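Local coordinates for protein putative esterase (Sulfolobus solfataricus P2, PDB 2RAU) that probably hydrolyses ester bonds of lipids and binds calcium, at residues L175-P180 with F300-F305; Y206-R211 with W276-S281; F241-L246 with E263-I268. One frame throughout, in Å; residues are numbered along the deposited sequence.

How the interactions relate
All three contacts are buried, but they lie at different depths. Interaction 1 joins neighbouring parallel strands of the central sheet, its centre about 12 Å from that of the chain; interactions 2 and 3, at about 15 and 17 Å, belong to the long insertion between those two strands, where many alpha/beta-hydrolases carry a cap. Interaction 3 is nested within the loop closed by interaction 2, and both within that closed by interaction 1; none touches another. Chemistry follows place: a carboxylate clasped at the strand ends in interaction 1, backbone bonds plus a CH-pi contact in 2, and purely apolar helix packing without cross-bonds in 3.

Interaction 1 (L175-P180 with F300-F305); sequences LLDGGP and FVSERF
Asp-177 reaches from the end of strand 170-176 to the end of strand 297-302, and Ser-302 grips both of its carboxylate oxygens. The backbone N of Ser-302 donates to OD1 of Asp-177 at 2.8 Å, a nearly straight bond (170°) that arrives from above the carboxylate plane, 56° out of it. The hydroxyl adds a very short bond, Ser-302 OG to Asp-177 OD2 at 2.5 Å; with chi1 at 59°, OG sits between the backbone N and the carbonyl carbon of its own residue, close to the N that holds OD1. The ring of Phe-305 comes beside the same oxygen, edge on, its CD2 3.9 Å from Asp-177 OD2.

Phe-300 is the other large participant. Its N donates to the O of Leu-175 at 2.8 Å, almost in line with the carbonyl, and its O accepts from the N of Asp-177 at 2.9 Å, which makes the parallel bridge with Leu-176. A water held by the N of Gly-178 also donates to Phe-300 O, extending the link beyond the last strand residue. On the sheet face carrying Leu-176 and Phe-300, the two side chains run side by side, with Leu-176 CD2 3.8 Å from Phe-300 CD1, and Val-346 of helix 338-353 packs on both.

OD2 of Asp-177 also bonds ND1 of His-329, consistent with a Ser-His-Asp triad completed by Ser-152; an acid following this strand is also found in pancreatic lipase. Ser-302 OG is itself held by the N of Gly-306. Ser-302 would thus act as a second-shell residue: bonds to both oxygens fix the rotation of the carboxylate, leaving OD2 directed to the histidine.

Interaction 2 (Y206-R211 with W276-S281); sequences YVIPSR and WPYRLS
Ile-208 presses CG1 squarely onto one face of the Tyr-278 ring, 3.6 Å from its centroid and only 10° off the ring normal, a CH-pi contact centred on the ring. Both side chains run at about a right angle to each other. Ile-208 CG1 stands beside the backbone N, anti to the carbonyl carbon (chi1 -49°), which puts this branch over the tyrosine, while Ile-208 CD1 lies 4.3 Å from Trp-276 CD1, at the indole edge. The carbonyl of Val-207 adds a polar neighbour to the tyrosine, its O 3.3 Å from Tyr-278 CE2.

These side chains are set in place by a short antiparallel pairing. Ile-208 and Trp-276 form a hydrogen-bonded pair: Ile-208 N donates to Trp-276 O at 2.8 Å in the carbonyl plane, and Trp-276 N returns a more bent bond to Ile-208 O at 3.0 Å. Val-207 and Pro-277 make the next, non-hydrogen-bonded pair, and the CA of Val-207 leans on Trp-276 O at 3.2 Å. Tyr-278 N then donates to Tyr-206 O at 3.0 Å, continuing the pairing one residue past strand 275-277. A water bridges that same carbonyl to the N of Arg-279.

A serine in place of Tyr-278 would take away the ring, which would probably leave a gap over Ile-208 CG1 and the backbone N of Glu-193 without the phenol oxygen it bonds.

Met-200 of helix 197-203 touches both Tyr-206 and Tyr-278. Trp-276 meets Phe-153 of helix 153-169 edge-to-face, and Pro-277 rests on Trp-126 of helix 123-141, so the two-stranded sheet of the insertion is seated against helices of the main fold.

Interaction 3 (F241-L246 with E263-I268); sequences FLMDSL and EDMFPI
Met-243, a selenomethionine here, passes aslant by one corner of the Phe-266 ring and ends at Met-265. From CB the chain leaves with CG beside the backbone N, and this CG already lies 3.8 Å from Phe-266 CE1. Bends at chi2 (-65°) and chi3 (-75°) then turn the end of the chain from the ring toward Met-265. SE comes to 3.6 Å from Phe-266 CE1, an oblique Met-aromatic contact. The same SE lies 4.1 Å from Met-265 CG, and the terminal CE closes on that CG at 4.2 Å, the two methionine chains crossing at about a right angle.

Leu-242 meets the far end of the phenylalanine: its CB is 3.6 Å from Phe-266 CZ, and its CD1 lies 3.8 Å from the same atom. One turn on, Leu-246 CD1 sits 3.8 Å from Met-265 CB. No hydrogen bond joins the segments, so shape and apolar contact alone hold them.

The segment axes cross at 82° with a closest approach of 11.1 Å, a separation spanned by these long side chains. Helix 218-224 closes one flank: Trp-219 packs on Leu-242 and meets Phe-266 edge-to-face, while Ala-222 touches both. Met-265 reaches Asp-331 in a loop beyond strand 320-324, which brings helix 262-270 of the insertion against a loop of the main fold.

Interaction 1 (L175-P180 with F300-F305)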
loop_
_atom_site.group_PDB
_atom_site.type_symbol
_atom_site.label_atom_id
_atom_site.label_comp_id
_atom_site.label_asym_id
_atom_site.label_seq_id
_atom_site.Cartn_x
_atom_site.Cartn_y
_atom_site.Cartn_z
ATOM N N LEU A 175 -0.891 9.921 -6.251
ATOM C CA LEU A 175 0.293 9.391 -5.559
ATOM C C LEU A 175 0.286 9.846 -4.094
ATOM O O LEU A 175 0.367 11.032 -3.799
ATOM C CB LEU A 175 1.578 9.839 -6.278
ATOM C CG LEU A 175 1.639 9.503 -7.784
ATOM C CD1 LEU A 175 2.854 10.235 -8.458
ATOM C CD2 LEU A 175 1.614 7.933 -7.990
ATOM N N LEU A 176 0.108 8.880 -3.199
ATOM C CA LEU A 176 0.001 9.099 -1.755
ATOM C C LEU A 176 1.366 8.764 -1.125
ATOM O O LEU A 176 1.663 7.620 -0.733
ATOM C CB LEU A 176 -1.135 8.237 -1.170
ATOM C CG LEU A 176 -2.539 8.492 -1.773
ATOM C CD1 LEU A 176 -3.493 7.359 -1.473
ATOM C CD2 LEU A 176 -3.110 9.827 -1.321
ATOM N N ASP A 177 2.216 9.766 -1.099
ATOM C CA ASP A 177 3.600 9.624 -0.630
ATOM C C ASP A 177 4.278 8.430 -1.326
ATOM O O ASP A 177 4.798 7.515 -0.696
ATOM C CB ASP A 177 3.655 9.552 0.920
ATOM C CG ASP A 177 4.815 10.347 1.529
ATOM O OD1 ASP A 177 5.330 11.287 0.891
ATOM O OD2 ASP A 177 5.191 10.019 2.693
ATOM N N GLY A 178 4.303 8.460 -2.653
ATOM C CA GLY A 178 4.930 7.367 -3.364
ATOM C C GLY A 178 5.248 7.695 -4.805
ATOM O O GLY A 178 4.446 8.259 -5.514
ATOM N N GLY A 179 6.414 7.285 -5.248
ATOM C CA GLY A 179 6.828 7.497 -6.625
ATOM C C GLY A 179 8.328 7.276 -6.727
ATOM O O GLY A 179 8.978 6.905 -5.717
ATOM N N PRO A 180 8.888 7.447 -7.949
ATOM C CA PRO A 180 10.330 7.379 -8.084
ATOM C C PRO A 180 10.983 8.296 -7.058
ATOM O O PRO A 180 10.523 9.438 -6.786
ATOM C CB PRO A 180 10.594 7.866 -9.512
ATOM C CG PRO A 180 9.365 7.535 -10.261
ATOM C CD PRO A 180 8.222 7.664 -9.245
ATOM N N PHE A 300 0.868 13.683 -3.166
ATOM C CA PHE A 300 1.033 14.123 -1.780
ATOM C C PHE A 300 2.419 13.703 -1.270
ATOM O O PHE A 300 2.836 12.570 -1.482
ATOM C CB PHE A 300 -0.033 13.515 -0.879
ATOM C CG PHE A 300 -1.430 13.972 -1.190
ATOM C CD1 PHE A 300 -2.131 13.414 -2.247
ATOM C CD2 PHE A 300 -2.064 14.923 -0.399
ATOM C CE1 PHE A 300 -3.412 13.816 -2.521
ATOM C CE2 PHE A 300 -3.357 15.318 -0.662
ATOM C CZ PHE A 300 -4.037 14.754 -1.707
ATOM N N VAL A 301 3.117 14.618 -0.600
ATOM C CA VAL A 301 4.467 14.323 -0.098
ATOM C C VAL A 301 4.610 14.732 1.382
ATOM O O VAL A 301 4.386 15.875 1.746
ATOM C CB VAL A 301 5.571 14.923 -1.038
ATOM C CG1 VAL A 301 5.606 16.461 -0.983
ATOM C CG2 VAL A 301 6.920 14.328 -0.721
ATOM N N SER A 302 4.945 13.758 2.225
ATOM C CA SER A 302 5.120 13.963 3.662
ATOM C C SER A 302 6.374 14.840 3.935
ATOM O O SER A 302 7.437 14.625 3.355
ATOM C CB SER A 302 5.213 12.625 4.414
ATOM O OG SER A 302 6.283 11.790 3.992
ATOM N N GLU A 303 6.240 15.820 4.825
ATOM C CA GLU A 303 7.385 16.656 5.175
ATOM C C GLU A 303 8.529 15.883 5.817
ATOM O O GLU A 303 9.683 16.177 5.553
ATOM C CB GLU A 303 6.961 17.784 6.123
ATOM C CG GLU A 303 8.055 18.795 6.313
ATOM C CD GLU A 303 7.601 20.019 7.060
ATOM O OE1 GLU A 303 6.762 19.874 7.965
ATOM O OE2 GLU A 303 8.094 21.125 6.738
ATOM N N ARG A 304 8.216 14.907 6.674
ATOM C CA ARG A 304 9.273 14.232 7.476
ATOM C C ARG A 304 9.888 13.001 6.813
ATOM O O ARG A 304 10.775 12.380 7.374
ATOM C CB ARG A 304 8.765 13.888 8.873
ATOM C CG ARG A 304 8.261 15.110 9.658
ATOM C CD ARG A 304 7.959 14.786 11.110
ATOM N NE ARG A 304 9.184 14.372 11.782
ATOM C CZ ARG A 304 10.096 15.201 12.282
ATOM N NH1 ARG A 304 9.932 16.514 12.311
ATOM N NH2 ARG A 304 11.187 14.706 12.803
ATOM N N PHE A 305 9.445 12.686 5.596
ATOM C CA PHE A 305 9.925 11.502 4.879
ATOM C C PHE A 305 9.972 11.713 3.380
ATOM O O PHE A 305 11.018 11.577 2.768
ATOM C CB PHE A 305 9.031 10.302 5.217
ATOM C CG PHE A 305 9.413 9.029 4.513
ATOM C CD1 PHE A 305 10.417 8.223 5.019
ATOM C CD2 PHE A 305 8.762 8.643 3.353
ATOM C CE1 PHE A 305 10.769 7.055 4.398
ATOM C CE2 PHE A 305 9.115 7.473 2.712
ATOM C CZ PHE A 305 10.125 6.676 3.227
HETATM O O HOH W 1 4.136 11.271 -3.757
#

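Interaction 2 (Y206-R211 with W276-S281)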
loop_
_atom_site.group_PDB
_atom_site.type_symbol
_atom_site.label_atom_id
_atom_site.label_comp_id
_atom_site.label_asym_id
_atom_site.label_seq_id
_atom_site.Cartn_x
_atom_site.Cartn_y
_atom_site.Cartn_z
ATOM N N TYR A 206 15.849 -14.299 -0.392
ATOM C CA TYR A 206 14.961 -13.900 -1.463
ATOM C C TYR A 206 14.014 -12.813 -1.098
ATOM O O TYR A 206 13.463 -12.181 -2.008
ATOM C CB TYR A 206 14.178 -15.113 -2.011
ATOM C CG TYR A 206 15.049 -16.171 -2.616
ATOM C CD1 TYR A 206 15.492 -16.053 -3.946
ATOM C CD2 TYR A 206 15.446 -17.288 -1.889
ATOM C CE1 TYR A 206 16.283 -16.996 -4.512
ATOM C CE2 TYR A 206 16.283 -18.224 -2.456
ATOM C CZ TYR A 206 16.683 -18.070 -3.751
ATOM O OH TYR A 206 17.458 -19.019 -4.317
ATOM N N VAL A 207 13.863 -12.559 0.204
ATOM C CA VAL A 207 12.863 -11.648 0.725
ATOM C C VAL A 207 13.427 -10.713 1.796
ATOM O O VAL A 207 14.435 -11.022 2.425
ATOM C CB VAL A 207 11.649 -12.402 1.310
ATOM C CG1 VAL A 207 10.863 -13.178 0.223
ATOM C CG2 VAL A 207 12.074 -13.313 2.487
ATOM N N ILE A 208 12.753 -9.576 1.977
ATOM C CA ILE A 208 13.010 -8.606 3.021
ATOM C C ILE A 208 11.869 -8.808 4.049
ATOM O O ILE A 208 10.700 -8.719 3.695
ATOM C CB ILE A 208 12.917 -7.133 2.523
ATOM C CG1 ILE A 208 13.737 -6.931 1.240
ATOM C CG2 ILE A 208 13.312 -6.150 3.679
ATOM C CD1 ILE A 208 13.282 -5.732 0.391
ATOM N N PRO A 209 12.204 -9.108 5.298
ATOM C CA PRO A 209 11.174 -9.281 6.289
ATOM C C PRO A 209 10.678 -7.937 6.861
ATOM O O PRO A 209 11.438 -6.987 7.051
ATOM C CB PRO A 209 11.885 -10.060 7.379
ATOM C CG PRO A 209 13.293 -9.554 7.271
ATOM C CD PRO A 209 13.540 -9.383 5.848
ATOM N N SER A 210 9.401 -7.892 7.162
ATOM C CA SER A 210 8.808 -6.752 7.799
ATOM C C SER A 210 9.198 -6.733 9.270
ATOM O O SER A 210 9.386 -7.769 9.858
ATOM C CB SER A 210 7.286 -6.879 7.708
ATOM O OG SER A 210 6.632 -5.839 8.400
ATOM N N ARG A 211 9.284 -5.541 9.856
ATOM C CA ARG A 211 9.463 -5.388 11.316
ATOM C C ARG A 211 8.107 -5.406 12.043
ATOM O O ARG A 211 8.056 -5.396 13.263
ATOM C CB ARG A 211 10.326 -4.162 11.639
ATOM C CG ARG A 211 11.843 -4.491 11.329
ATOM C CD ARG A 211 12.906 -3.506 11.908
ATOM N NE ARG A 211 13.038 -3.532 13.368
ATOM C CZ ARG A 211 13.563 -4.539 14.065
ATOM N NH1 ARG A 211 13.981 -5.650 13.456
ATOM N NH2 ARG A 211 13.650 -4.451 15.390
ATOM N N TRP A 276 8.637 -9.449 1.579
ATOM C CA TRP A 276 8.590 -8.707 0.329
ATOM C C TRP A 276 9.760 -9.180 -0.534
ATOM O O TRP A 276 10.827 -9.330 -0.035
ATOM C CB TRP A 276 8.742 -7.223 0.592
ATOM C CG TRP A 276 8.473 -6.347 -0.562
ATOM C CD1 TRP A 276 9.396 -5.685 -1.339
ATOM C CD2 TRP A 276 7.185 -6.004 -1.100
ATOM N NE1 TRP A 276 8.748 -4.954 -2.325
ATOM C CE2 TRP A 276 7.395 -5.136 -2.195
ATOM C CE3 TRP A 276 5.878 -6.331 -0.759
ATOM C CZ2 TRP A 276 6.337 -4.590 -2.933
ATOM C CZ3 TRP A 276 4.845 -5.777 -1.481
ATOM C CH2 TRP A 276 5.074 -4.912 -2.550
ATOM N N PRO A 277 9.535 -9.436 -1.839
ATOM C CA PRO A 277 10.620 -9.932 -2.655
ATOM C C PRO A 277 11.714 -8.915 -2.910
ATOM O O PRO A 277 11.457 -7.733 -3.220
ATOM C CB PRO A 277 9.920 -10.325 -3.956
ATOM C CG PRO A 277 8.771 -9.349 -4.042
ATOM C CD PRO A 277 8.288 -9.266 -2.612
ATOM N N TYR A 278 12.947 -9.366 -2.744
ATOM C CA TYR A 278 14.115 -8.571 -3.155
ATOM C C TYR A 278 14.136 -8.216 -4.642
ATOM O O TYR A 278 14.710 -7.200 -5.027
ATOM C CB TYR A 278 15.456 -9.297 -2.807
ATOM C CG TYR A 278 16.074 -8.805 -1.502
ATOM C CD1 TYR A 278 16.645 -7.538 -1.420
ATOM C CD2 TYR A 278 16.114 -9.607 -0.369
ATOM C CE1 TYR A 278 17.221 -7.076 -0.237
ATOM C CE2 TYR A 278 16.661 -9.143 0.808
ATOM C CZ TYR A 278 17.223 -7.871 0.861
ATOM O OH TYR A 278 17.767 -7.382 2.035
ATOM N N ARG A 279 13.548 -9.065 -5.472
ATOM C CA ARG A 279 13.685 -8.938 -6.908
ATOM C C ARG A 279 13.240 -7.530 -7.403
ATOM O O ARG A 279 13.900 -6.900 -8.247
ATOM C CB ARG A 279 12.955 -10.122 -7.596
ATOM C CG ARG A 279 12.973 -10.156 -9.123
ATOM C CD ARG A 279 14.377 -10.215 -9.560
ATOM N NE ARG A 279 14.561 -10.522 -10.974
ATOM C CZ ARG A 279 15.013 -11.687 -11.441
ATOM N NH1 ARG A 279 15.286 -12.720 -10.644
ATOM N NH2 ARG A 279 15.194 -11.825 -12.735
ATOM N N LEU A 280 12.164 -7.004 -6.841
ATOM C CA LEU A 280 11.653 -5.710 -7.281
ATOM C C LEU A 280 12.703 -4.611 -7.145
ATOM O O LEU A 280 12.896 -3.830 -8.065
ATOM C CB LEU A 280 10.378 -5.357 -6.508
ATOM C CG LEU A 280 9.073 -6.023 -6.916
ATOM C CD1 LEU A 280 8.066 -5.841 -5.841
ATOM C CD2 LEU A 280 8.552 -5.471 -8.266
ATOM N N SER A 281 13.410 -4.581 -6.019
ATOM C CA SER A 281 14.406 -3.551 -5.777
ATOM C C SER A 281 15.704 -3.845 -6.514
ATOM O O SER A 281 16.452 -2.928 -6.853
ATOM C CB SER A 281 14.646 -3.360 -4.269
ATOM O OG SER A 281 15.150 -4.515 -3.644
HETATM O O HOH W 2 12.649 -11.827 -4.733
#

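Interaction 3 (F241-L246 with E263-I268)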
loop_
_atom_site.group_PDB
_atom_site.type_symbol
_atom_site.label_atom_id
_atom_site.label_comp_id
_atom_site.label_asym_id
_atom_site.label_seq_id
_atom_site.Cartn_x
_atom_site.Cartn_y
_atom_site.Cartn_z
ATOM N N PHE A 241 8.919 3.462 23.116
ATOM C CA PHE A 241 9.985 2.893 22.287
ATOM C C PHE A 241 9.515 2.671 20.861
ATOM O O PHE A 241 10.161 3.144 19.894
ATOM C CB PHE A 241 10.475 1.619 22.957
ATOM C CG PHE A 241 11.183 0.669 22.048
ATOM C CD1 PHE A 241 12.438 0.958 21.551
ATOM C CD2 PHE A 241 10.608 -0.556 21.722
ATOM C CE1 PHE A 241 13.106 0.036 20.761
ATOM C CE2 PHE A 241 11.266 -1.455 20.922
ATOM C CZ PHE A 241 12.506 -1.163 20.447
ATOM N N LEU A 242 8.340 2.058 20.695
ATOM C CA LEU A 242 7.831 1.726 19.376
ATOM C C LEU A 242 7.450 2.975 18.623
ATOM O O LEU A 242 7.801 3.129 17.455
ATOM C CB LEU A 242 6.630 0.782 19.429
ATOM C CG LEU A 242 6.981 -0.629 19.942
ATOM C CD1 LEU A 242 5.696 -1.368 20.188
ATOM C CD2 LEU A 242 7.956 -1.331 18.959
HETATM N N MSE A 243 6.769 3.907 19.287
HETATM C CA MSE A 243 6.399 5.174 18.621
HETATM C C MSE A 243 7.627 6.010 18.274
HETATM O O MSE A 243 7.676 6.627 17.207
HETATM C CB MSE A 243 5.411 5.970 19.458
HETATM C CG MSE A 243 4.012 5.329 19.495
HETATM SE SE MSE A 243 3.043 5.257 17.836
HETATM C CE MSE A 243 2.519 7.094 17.694
ATOM N N ASP A 244 8.622 6.038 19.161
ATOM C CA ASP A 244 9.837 6.768 18.829
ATOM C C ASP A 244 10.619 6.076 17.680
ATOM O O ASP A 244 11.323 6.767 16.912
ATOM C CB ASP A 244 10.757 7.061 20.029
ATOM C CG ASP A 244 11.652 8.231 19.787
ATOM O OD1 ASP A 244 11.108 9.333 19.507
ATOM O OD2 ASP A 244 12.895 8.063 19.932
ATOM N N SER A 245 10.520 4.745 17.557
ATOM C CA SER A 245 11.187 4.071 16.433
ATOM C C SER A 245 10.559 4.501 15.103
ATOM O O SER A 245 11.274 4.651 14.106
ATOM C CB SER A 245 11.188 2.539 16.563
ATOM O OG SER A 245 9.917 1.968 16.337
ATOM N N LEU A 246 9.237 4.717 15.098
ATOM C CA LEU A 246 8.557 5.265 13.925
ATOM C C LEU A 246 8.954 6.721 13.646
ATOM O O LEU A 246 9.095 7.126 12.520
ATOM C CB LEU A 246 7.030 5.157 14.084
ATOM C CG LEU A 246 6.520 3.688 14.136
ATOM C CD1 LEU A 246 5.015 3.607 14.441
ATOM C CD2 LEU A 246 6.886 2.874 12.878
ATOM N N GLU A 263 -2.924 3.913 18.512
ATOM C CA GLU A 263 -4.167 3.251 18.125
ATOM C C GLU A 263 -4.328 3.127 16.610
ATOM O O GLU A 263 -5.025 2.220 16.118
ATOM C CB GLU A 263 -5.379 3.994 18.703
ATOM C CG GLU A 263 -5.518 3.929 20.220
ATOM C CD GLU A 263 -4.594 4.828 20.978
ATOM O OE1 GLU A 263 -4.058 5.829 20.467
ATOM O OE2 GLU A 263 -4.437 4.521 22.137
ATOM N N ASP A 264 -3.690 4.047 15.894
ATOM C CA ASP A 264 -3.644 4.041 14.416
ATOM C C ASP A 264 -2.412 3.281 13.900
ATOM O O ASP A 264 -2.522 2.453 12.983
ATOM C CB ASP A 264 -3.651 5.470 13.858
ATOM C CG ASP A 264 -4.916 6.233 14.234
ATOM O OD1 ASP A 264 -5.990 5.590 14.333
ATOM O OD2 ASP A 264 -4.856 7.466 14.447
HETATM N N MSE A 265 -1.265 3.511 14.513
HETATM C CA MSE A 265 0.023 3.009 13.980
HETATM C C MSE A 265 0.237 1.537 14.245
HETATM O O MSE A 265 0.726 0.808 13.382
HETATM C CB MSE A 265 1.220 3.765 14.517
HETATM C CG MSE A 265 1.278 5.260 14.184
HETATM SE SE MSE A 265 1.583 5.425 12.259
HETATM C CE MSE A 265 0.594 7.104 12.061
ATOM N N PHE A 266 -0.054 1.129 15.466
ATOM C CA PHE A 266 0.256 -0.265 15.865
ATOM C C PHE A 266 -0.544 -1.289 15.022
ATOM O O PHE A 266 0.030 -2.327 14.639
ATOM C CB PHE A 266 0.112 -0.471 17.387
ATOM C CG PHE A 266 1.239 0.199 18.239
ATOM C CD1 PHE A 266 2.164 1.109 17.690
ATOM C CD2 PHE A 266 1.272 0.006 19.611
ATOM C CE1 PHE A 266 3.102 1.731 18.478
ATOM C CE2 PHE A 266 2.219 0.628 20.387
ATOM C CZ PHE A 266 3.145 1.458 19.820
ATOM N N PRO A 267 -1.867 -1.040 14.793
ATOM C CA PRO A 267 -2.603 -1.951 13.896
ATOM C C PRO A 267 -2.089 -2.078 12.485
ATOM O O PRO A 267 -2.170 -3.176 11.947
ATOM C CB PRO A 267 -4.048 -1.479 13.991
ATOM C CG PRO A 267 -4.136 -0.816 15.303
ATOM C CD PRO A 267 -2.801 -0.089 15.426
ATOM N N ILE A 268 -1.490 -1.014 11.940
ATOM C CA ILE A 268 -0.886 -1.015 10.601
ATOM C C ILE A 268 0.324 -1.916 10.624
ATOM O O ILE A 268 0.463 -2.796 9.800
ATOM C CB ILE A 268 -0.532 0.437 10.062
ATOM C CG1 ILE A 268 -1.839 1.196 9.759
ATOM C CG2 ILE A 268 0.441 0.341 8.848
ATOM C CD1 ILE A 268 -1.726 2.775 9.532
#